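Local coordinates for protein alkane monooxygenase (PDB 3B9O) that belongs to the luciferase-like monooxygenase family and binds flavin mononucleotide on a TIM-barrel fold, at residues A[52-57]-A[99-104]; A[129-134]-A[223-228]; A[160-165]-A[234-239]. All coordinates share one frame; numbering follows the deposited sequence.

Contact 1: residues A[52-57]-A[99-104]; sequences DALFLA and LAFAVT. With FMN (flavin mononucleotide), chain C.
Leu99 opens the second segment by laying CD1 against the backbone of Ala53, at the start of a parallel strand pair in the TIM barrel. The short segments 53-57 and 100-104 run in the same direction, with an angle of 12° between them. Next comes Ala100, whose N donates to Asp52 O and whose O receives Leu54 N. Its CB meets Ala53 CB. The carboxylate of Asp52 turns elsewhere, to His6 and Arg404. Phe101 lies on the other face of the sheet with Leu54, and its CD2 is 3.9 Å from Leu54 CB. Helix 89-94 touches that face through Met92 and Ile89. Ala102 N bonds Leu54 O, and Ala102 O accepts from Leu56 N at 2.8 Å. The CB of Ala102 touches CD1 of the Phe55 ring, inside the barrel. Val103 CG1 packs loosely on Leu56 CD1. Thr104 ends the walk near the flavin. Its OG1 is anti to the carbonyl carbon (chi1 -64°), which turns the hydroxyl to the neighbouring strand. Leu56 O is thus gripped twice, by Thr104 N at 2.9 Å and by Thr104 OG1 at 2.8 Å. Beyond them, Ala57 CB comes 3.1 Å from O4 of flavin mononucleotide.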
# COMPACT_ATOMS: atom_id res chain seq x y z
N ASP A 52 -5.97 -10.02 5.57
CA ASP A 52 -4.50 -10.06 5.68
C ASP A 52 -3.92 -8.82 6.38
O ASP A 52 -3.09 -8.94 7.30
CB ASP A 52 -3.82 -10.09 4.31
CG ASP A 52 -3.94 -11.42 3.58
OD1 ASP A 52 -5.04 -12.01 3.58
OD2 ASP A 52 -2.96 -11.84 2.93
N ALA A 53 -4.31 -7.65 5.89
CA ALA A 53 -3.62 -6.43 6.34
C ALA A 53 -4.47 -5.17 6.19
O ALA A 53 -5.49 -5.15 5.44
CB ALA A 53 -2.27 -6.27 5.60
N LEU A 54 -4.04 -4.14 6.92
CA LEU A 54 -4.48 -2.78 6.71
C LEU A 54 -3.40 -2.13 5.87
O LEU A 54 -2.24 -2.10 6.31
CB LEU A 54 -4.53 -2.08 8.07
CG LEU A 54 -5.37 -0.82 8.28
CD1 LEU A 54 -4.68 0.27 8.99
CD2 LEU A 54 -6.36 -0.36 7.19
N PHE A 55 -3.76 -1.59 4.70
CA PHE A 55 -2.79 -0.99 3.77
C PHE A 55 -3.00 0.52 3.81
O PHE A 55 -4.05 1.02 3.41
CB PHE A 55 -2.98 -1.57 2.34
CG PHE A 55 -1.95 -1.12 1.32
CD1 PHE A 55 -1.15 -2.05 0.67
CD2 PHE A 55 -1.79 0.22 0.98
CE1 PHE A 55 -0.18 -1.65 -0.30
CE2 PHE A 55 -0.80 0.64 0.02
CZ PHE A 55 -0.02 -0.30 -0.62
N LEU A 56 -2.02 1.23 4.34
CA LEU A 56 -2.13 2.68 4.51
C LEU A 56 -1.36 3.41 3.40
O LEU A 56 -0.14 3.27 3.28
CB LEU A 56 -1.63 3.11 5.89
CG LEU A 56 -2.55 2.72 7.04
CD1 LEU A 56 -1.70 2.48 8.31
CD2 LEU A 56 -3.60 3.79 7.21
N ALA A 57 -2.10 4.14 2.59
CA ALA A 57 -1.52 5.11 1.65
C ALA A 57 -0.95 6.31 2.44
O ALA A 57 -1.20 6.46 3.67
CB ALA A 57 -2.58 5.59 0.65
N LEU A 99 -3.54 -9.60 12.19
CA LEU A 99 -3.63 -8.52 11.21
C LEU A 99 -2.26 -7.86 11.00
O LEU A 99 -1.57 -7.49 11.98
CB LEU A 99 -4.69 -7.50 11.63
CG LEU A 99 -4.99 -6.37 10.60
CD1 LEU A 99 -5.83 -6.87 9.35
CD2 LEU A 99 -5.72 -5.22 11.28
N ALA A 100 -1.85 -7.74 9.74
CA ALA A 100 -0.58 -7.08 9.38
C ALA A 100 -0.82 -5.61 8.93
O ALA A 100 -1.96 -5.19 8.74
CB ALA A 100 0.15 -7.86 8.27
N PHE A 101 0.25 -4.85 8.72
CA PHE A 101 0.12 -3.40 8.46
C PHE A 101 1.12 -3.05 7.38
O PHE A 101 2.32 -3.28 7.56
CB PHE A 101 0.39 -2.59 9.75
CG PHE A 101 -0.56 -2.94 10.86
CD1 PHE A 101 -0.22 -3.92 11.79
CD2 PHE A 101 -1.82 -2.39 10.91
CE1 PHE A 101 -1.12 -4.29 12.78
CE2 PHE A 101 -2.72 -2.75 11.91
CZ PHE A 101 -2.37 -3.70 12.81
N ALA A 102 0.62 -2.53 6.26
CA ALA A 102 1.52 -2.08 5.21
C ALA A 102 1.43 -0.56 5.24
O ALA A 102 0.35 -0.04 5.15
CB ALA A 102 1.10 -2.63 3.86
N VAL A 103 2.56 0.11 5.36
CA VAL A 103 2.66 1.55 5.46
C VAL A 103 3.41 2.08 4.26
O VAL A 103 4.51 1.61 3.91
CB VAL A 103 3.32 2.06 6.79
CG1 VAL A 103 2.44 1.76 8.01
CG2 VAL A 103 4.77 1.52 7.02
N THR A 104 2.77 3.04 3.61
CA THR A 104 3.39 3.76 2.48
C THR A 104 4.35 4.76 3.09
O THR A 104 4.03 5.46 4.06
CB THR A 104 2.33 4.49 1.60
OG1 THR A 104 1.49 3.52 0.97
CG2 THR A 104 2.99 5.40 0.50
N1 FMN C . 1.85 7.45 -4.42
C2 FMN C . 1.94 7.99 -3.19
O2 FMN C . 2.71 8.98 -3.03
N3 FMN C . 1.20 7.44 -2.17
C4 FMN C . 0.38 6.36 -2.38
O4 FMN C . -0.28 5.87 -1.44
C4A FMN C . 0.29 5.79 -3.66
N5 FMN C . -0.50 4.71 -3.94
C5A FMN C . -0.56 4.21 -5.22
C6 FMN C . -1.37 3.10 -5.54
C7 FMN C . -1.40 2.60 -6.86
C7M FMN C . -2.27 1.41 -7.23
C8 FMN C . -0.63 3.19 -7.85
C8M FMN C . -0.66 2.66 -9.26
C9 FMN C . 0.18 4.29 -7.54
C9A FMN C . 0.22 4.81 -6.23
N10 FMN C . 1.01 5.88 -5.94
C10 FMN C . 1.05 6.37 -4.68
C1' FMN C . 1.84 6.53 -6.96
C2' FMN C . 3.28 6.00 -6.88
O2' FMN C . 3.42 5.07 -5.80
C3' FMN C . 4.38 7.06 -6.72
O3' FMN C . 4.08 8.05 -5.71
C4' FMN C . 4.83 7.67 -8.07
O4' FMN C . 4.79 9.10 -8.05
C5' FMN C . 4.03 7.19 -9.29
O5' FMN C . 4.74 6.06 -9.77
P FMN C . 4.79 5.64 -11.32
O1P FMN C . 4.93 6.95 -12.07
O2P FMN C . 5.99 4.73 -11.37
O3P FMN C . 3.45 4.99 -11.62

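Contact 2: residues A[129-134]-A[223-228]; sequences RIAWNV and VIYQAG. With FMN (flavin mononucleotide), chain C.
Ile130 O and Val223 N start a ladder of four backbone hydrogen bonds between two parallel strands of the TIM barrel. The first is the longest, 3.2 Å. Val223 O then receives Trp132 N, Trp132 O receives Tyr225 N, and Tyr225 O receives Val134 N. The axes of the short strand segments cross at -27°.

Apolar contacts line both faces of the pair. Ala131 CB meets Val223 CB at 3.8 Å, and it also touches CD2 of the Tyr225 ring. On the other face Val134 CG2 reaches Ile224 CG2 at 4.0 Å. The same methyl sits 3.6 Å above the plane of the Trp132 ring, over its centre. Ile224 CD1 approaches that indole at CE3.

Asn133 and Tyr225 share the face of Ala131. Their side chains cross at about a right angle, with amide and ring planes 90° apart, and Asn133 OD1 lies 3.7 Å from Tyr225 CB. Asn133 has CG anti to the backbone N (chi1 -179°), and OD1 lies over the Gln226-Ala227 link, close to Ala227 N but too badly angled to bond. Its ND2 donates to Thr104 OG1. Tyr225 OH bonds Tyr412 and Asn8.

Ala227 O takes a 2.6 Å hydrogen bond from O2' of flavin mononucleotide. The ladder stops at Tyr225 O, two residues before the carbonyl that holds O2', so it probably helps to place that strand end, while the amide of Asn133 is tied to the neighbouring strand 100-106.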
# COMPACT_ATOMS: atom_id res chain seq x y z
N ARG A 129 4.74 -8.20 11.68
CA ARG A 129 3.46 -7.98 11.00
C ARG A 129 3.51 -6.62 10.29
O ARG A 129 2.49 -6.00 10.07
CB ARG A 129 2.28 -8.04 11.98
CG ARG A 129 1.96 -9.47 12.53
CD ARG A 129 0.74 -9.41 13.38
NE ARG A 129 0.94 -8.64 14.61
CZ ARG A 129 -0.04 -8.01 15.27
NH1 ARG A 129 -1.29 -7.96 14.78
NH2 ARG A 129 0.22 -7.42 16.42
N ILE A 130 4.71 -6.20 9.92
CA ILE A 130 4.91 -4.93 9.23
C ILE A 130 5.33 -5.11 7.73
O ILE A 130 6.07 -6.05 7.37
CB ILE A 130 5.92 -3.99 10.00
CG1 ILE A 130 5.79 -2.52 9.58
CG2 ILE A 130 7.40 -4.44 9.83
CD1 ILE A 130 4.45 -1.85 9.98
N ALA A 131 4.84 -4.19 6.89
CA ALA A 131 5.16 -4.17 5.48
C ALA A 131 5.38 -2.72 5.10
O ALA A 131 4.85 -1.81 5.76
CB ALA A 131 4.03 -4.78 4.67
N TRP A 132 6.20 -2.52 4.08
CA TRP A 132 6.50 -1.20 3.59
C TRP A 132 6.16 -1.08 2.11
O TRP A 132 6.72 -1.80 1.26
CB TRP A 132 7.99 -0.86 3.88
CG TRP A 132 8.50 0.42 3.26
CD1 TRP A 132 7.77 1.54 2.90
CD2 TRP A 132 9.88 0.71 2.93
NE1 TRP A 132 8.63 2.49 2.34
CE2 TRP A 132 9.91 2.02 2.35
CE3 TRP A 132 11.08 -0.03 3.05
CZ2 TRP A 132 11.12 2.62 1.90
CZ3 TRP A 132 12.27 0.57 2.62
CH2 TRP A 132 12.28 1.89 2.08
N ASN A 133 5.23 -0.17 1.83
CA ASN A 133 4.94 0.23 0.45
C ASN A 133 5.90 1.32 -0.01
O ASN A 133 5.80 2.48 0.37
CB ASN A 133 3.47 0.61 0.26
CG ASN A 133 3.16 1.02 -1.20
OD1 ASN A 133 3.61 0.37 -2.15
ND2 ASN A 133 2.39 2.08 -1.38
N VAL A 134 6.87 0.89 -0.81
CA VAL A 134 7.96 1.73 -1.31
C VAL A 134 7.44 2.57 -2.46
O VAL A 134 6.95 2.05 -3.45
CB VAL A 134 9.15 0.90 -1.81
CG1 VAL A 134 10.29 1.85 -2.29
CG2 VAL A 134 9.64 0.02 -0.71
N VAL A 223 7.89 -6.85 4.83
CA VAL A 223 7.38 -7.27 3.55
C VAL A 223 7.40 -6.07 2.63
O VAL A 223 6.92 -4.97 3.00
CB VAL A 223 5.97 -7.88 3.65
CG1 VAL A 223 5.41 -8.08 2.24
CG2 VAL A 223 6.06 -9.23 4.36
N ILE A 224 7.99 -6.24 1.44
CA ILE A 224 8.17 -5.11 0.51
C ILE A 224 7.05 -5.01 -0.52
O ILE A 224 6.89 -5.87 -1.38
CB ILE A 224 9.55 -5.17 -0.25
CG1 ILE A 224 10.73 -5.28 0.73
CG2 ILE A 224 9.65 -3.90 -1.25
CD1 ILE A 224 10.87 -4.08 1.71
N TYR A 225 6.24 -3.97 -0.41
CA TYR A 225 5.25 -3.65 -1.44
C TYR A 225 5.79 -2.57 -2.34
O TYR A 225 6.69 -1.81 -1.93
CB TYR A 225 3.98 -3.05 -0.78
CG TYR A 225 2.97 -4.08 -0.37
CD1 TYR A 225 1.79 -4.28 -1.14
CD2 TYR A 225 3.19 -4.89 0.75
CE1 TYR A 225 0.82 -5.28 -0.76
CE2 TYR A 225 2.25 -5.87 1.14
CZ TYR A 225 1.06 -6.05 0.40
OH TYR A 225 0.14 -7.01 0.83
N GLN A 226 5.23 -2.49 -3.54
CA GLN A 226 5.48 -1.43 -4.46
C GLN A 226 4.17 -1.07 -5.14
O GLN A 226 3.31 -1.93 -5.38
CB GLN A 226 6.58 -1.79 -5.49
CG GLN A 226 7.09 -0.58 -6.27
CD GLN A 226 6.28 -0.31 -7.53
OE1 GLN A 226 6.38 0.78 -8.12
NE2 GLN A 226 5.46 -1.30 -7.97
N ALA A 227 4.02 0.22 -5.41
CA ALA A 227 2.89 0.75 -6.17
C ALA A 227 3.49 1.87 -7.03
O ALA A 227 4.21 2.74 -6.50
CB ALA A 227 1.81 1.28 -5.21
N GLY A 228 3.24 1.83 -8.34
CA GLY A 228 3.86 2.78 -9.30
C GLY A 228 3.92 2.06 -10.63
O GLY A 228 4.67 1.07 -10.81
N1 FMN C . 1.85 7.45 -4.42
C2 FMN C . 1.94 7.99 -3.19
O2 FMN C . 2.71 8.98 -3.03
N3 FMN C . 1.20 7.44 -2.17
C4 FMN C . 0.38 6.36 -2.38
O4 FMN C . -0.28 5.87 -1.44
C4A FMN C . 0.29 5.79 -3.66
N5 FMN C . -0.50 4.71 -3.94
C5A FMN C . -0.56 4.21 -5.22
C6 FMN C . -1.37 3.10 -5.54
C7 FMN C . -1.40 2.60 -6.86
C7M FMN C . -2.27 1.41 -7.23
C8 FMN C . -0.63 3.19 -7.85
C8M FMN C . -0.66 2.66 -9.26
C9 FMN C . 0.18 4.29 -7.54
C9A FMN C . 0.22 4.81 -6.23
N10 FMN C . 1.01 5.88 -5.94
C10 FMN C . 1.05 6.37 -4.68
C1' FMN C . 1.84 6.53 -6.96
C2' FMN C . 3.28 6.00 -6.88
O2' FMN C . 3.42 5.07 -5.80
C3' FMN C . 4.38 7.06 -6.72
O3' FMN C . 4.08 8.05 -5.71
C4' FMN C . 4.83 7.67 -8.07
O4' FMN C . 4.79 9.10 -8.05
C5' FMN C . 4.03 7.19 -9.29
O5' FMN C . 4.74 6.06 -9.77
P FMN C . 4.79 5.64 -11.32
O1P FMN C . 4.93 6.95 -12.07
O2P FMN C . 5.99 4.73 -11.37
O3P FMN C . 3.45 4.99 -11.62

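Contact 3: residues A[160-165]-A[234-239]; sequences LADEYL and REFAAK
The Phe236 ring reaches across from helix 231-240 and meets three side chains of helix 154-174, all at oblique angles to its plane. Asp162 OD2 lies at the CD1-CE1 side, 3.5 Å from Phe236 CE1. Ala161 CB touches CE1 and CZ. Leu165 CD1 presses on CZ at 3.4 Å, its side chain crossing the ring obliquely. The carboxylate of Asp162 and the ring are turned 36° from each other, and the two side chains slide past one another in opposite directions. Phe236 can span the gap because its CG is anti to the backbone N (chi1 -174°), which sends the ring out from its own helix. That reach matters, since the axes of the two short helical segments are 11.5 Å apart at closest, with 18° between their directions.

The charged contact lies beside the ring. Lys239 is fully extended, and its chain meets Asp162 at about a right angle. Its NZ forms a long salt bridge of 3.6 Å with Asp162 OD2, and its CD also touches that oxygen. Asp162 has stronger partners nearby: OD1 pairs with Arg232 and OD2 accepts from His240. This gathering of basic groups probably keeps the carboxylate ionised.

Phe236 also packs on Gln226 of strand 223-227. Two nearly parallel helices, with an aromatic side chain between them and a long ion pair beside it, are part of the outer helical layer around a TIM barrel.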
# COMPACT_ATOMS: atom_id res chain seq x y z
N LEU A 160 17.29 6.56 -6.97
CA LEU A 160 17.47 6.92 -5.57
C LEU A 160 16.81 5.85 -4.66
O LEU A 160 17.42 5.38 -3.68
CB LEU A 160 16.89 8.32 -5.32
CG LEU A 160 16.68 8.73 -3.86
CD1 LEU A 160 18.00 8.74 -3.09
CD2 LEU A 160 16.04 10.10 -3.79
N ALA A 161 15.58 5.46 -5.01
CA ALA A 161 14.92 4.38 -4.32
C ALA A 161 15.72 3.06 -4.32
O ALA A 161 15.76 2.35 -3.30
CB ALA A 161 13.53 4.18 -4.90
N ASP A 162 16.35 2.70 -5.46
CA ASP A 162 17.21 1.55 -5.52
C ASP A 162 18.26 1.58 -4.40
O ASP A 162 18.41 0.61 -3.65
CB ASP A 162 17.93 1.45 -6.87
CG ASP A 162 17.09 0.79 -7.94
OD1 ASP A 162 17.14 1.25 -9.10
OD2 ASP A 162 16.39 -0.22 -7.65
N GLU A 163 18.96 2.71 -4.28
CA GLU A 163 20.07 2.81 -3.33
C GLU A 163 19.52 2.92 -1.89
O GLU A 163 20.13 2.42 -0.97
CB GLU A 163 20.93 4.05 -3.62
CG GLU A 163 22.30 3.95 -2.96
CD GLU A 163 23.11 5.21 -3.08
OE1 GLU A 163 23.05 5.92 -4.11
OE2 GLU A 163 23.81 5.50 -2.13
N TYR A 164 18.36 3.57 -1.74
CA TYR A 164 17.67 3.68 -0.46
C TYR A 164 17.40 2.25 0.09
O TYR A 164 17.70 1.94 1.25
CB TYR A 164 16.35 4.46 -0.67
CG TYR A 164 15.75 5.01 0.60
CD1 TYR A 164 15.72 6.39 0.83
CD2 TYR A 164 15.22 4.15 1.59
CE1 TYR A 164 15.18 6.95 1.98
CE2 TYR A 164 14.68 4.70 2.79
CZ TYR A 164 14.67 6.09 2.97
OH TYR A 164 14.16 6.62 4.14
N LEU A 165 16.80 1.42 -0.74
CA LEU A 165 16.58 -0.01 -0.41
C LEU A 165 17.90 -0.76 -0.18
O LEU A 165 17.98 -1.58 0.73
CB LEU A 165 15.70 -0.68 -1.47
CG LEU A 165 14.18 -0.52 -1.29
CD1 LEU A 165 13.54 -1.26 -2.42
CD2 LEU A 165 13.69 -1.11 0.03
N ARG A 234 7.49 -0.41 -12.80
CA ARG A 234 7.29 -1.85 -13.00
C ARG A 234 8.61 -2.55 -12.93
O ARG A 234 8.70 -3.64 -12.39
CB ARG A 234 6.60 -2.18 -14.33
CG ARG A 234 5.08 -2.02 -14.30
CD ARG A 234 4.44 -2.40 -15.67
NE ARG A 234 4.26 -1.16 -16.38
CZ ARG A 234 4.64 -0.87 -17.61
NH1 ARG A 234 5.21 -1.76 -18.42
NH2 ARG A 234 4.38 0.34 -18.02
N GLU A 235 9.65 -1.91 -13.45
CA GLU A 235 10.99 -2.48 -13.38
C GLU A 235 11.48 -2.57 -11.93
O GLU A 235 12.14 -3.55 -11.52
CB GLU A 235 11.97 -1.64 -14.20
CG GLU A 235 13.35 -2.27 -14.31
CD GLU A 235 13.37 -3.52 -15.19
OE1 GLU A 235 14.30 -4.31 -15.04
OE2 GLU A 235 12.45 -3.71 -16.03
N PHE A 236 11.17 -1.52 -11.17
CA PHE A 236 11.52 -1.44 -9.74
C PHE A 236 10.82 -2.52 -8.93
O PHE A 236 11.45 -3.17 -8.10
CB PHE A 236 11.14 -0.07 -9.17
CG PHE A 236 11.60 0.13 -7.74
CD1 PHE A 236 12.88 0.57 -7.47
CD2 PHE A 236 10.76 -0.11 -6.67
CE1 PHE A 236 13.32 0.76 -6.17
CE2 PHE A 236 11.20 0.09 -5.34
CZ PHE A 236 12.48 0.53 -5.11
N ALA A 237 9.51 -2.66 -9.12
CA ALA A 237 8.72 -3.79 -8.63
C ALA A 237 9.35 -5.15 -8.92
O ALA A 237 9.50 -5.98 -8.02
CB ALA A 237 7.27 -3.72 -9.24
N ALA A 238 9.75 -5.39 -10.19
CA ALA A 238 10.35 -6.66 -10.62
C ALA A 238 11.62 -6.98 -9.85
O ALA A 238 11.86 -8.13 -9.44
CB ALA A 238 10.63 -6.64 -12.14
N LYS A 239 12.40 -5.93 -9.60
CA LYS A 239 13.65 -6.06 -8.89
C LYS A 239 13.45 -6.31 -7.37
O LYS A 239 14.16 -7.11 -6.80
CB LYS A 239 14.49 -4.79 -9.10
CG LYS A 239 15.91 -4.89 -8.55
CD LYS A 239 16.72 -3.64 -8.85
CE LYS A 239 18.17 -3.90 -8.45
NZ LYS A 239 18.96 -2.64 -8.52

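How the contacts relate
The first strand to enter a contact is 53-57, and contact 1 closes a loop when 99-104 pairs with it. Strand 130-134 follows as the next neighbour in the sheet: Phe101 O and Val103 O each probably accept a backbone bond, from Ala131 N and Asn133 N. The chain then passes through helix 154-174 before 223-228 returns to close contact 2. Helix 231-240 follows at once and closes contact 3, so contacts 2 and 3 cross, while contact 1 precedes both. Contacts 1 and 2 join four barrel strands and both touch the flavin. Contact 3 ties two outer helices, meeting contact 2 where Trp132 packs on Leu165 and Val134 on Phe236.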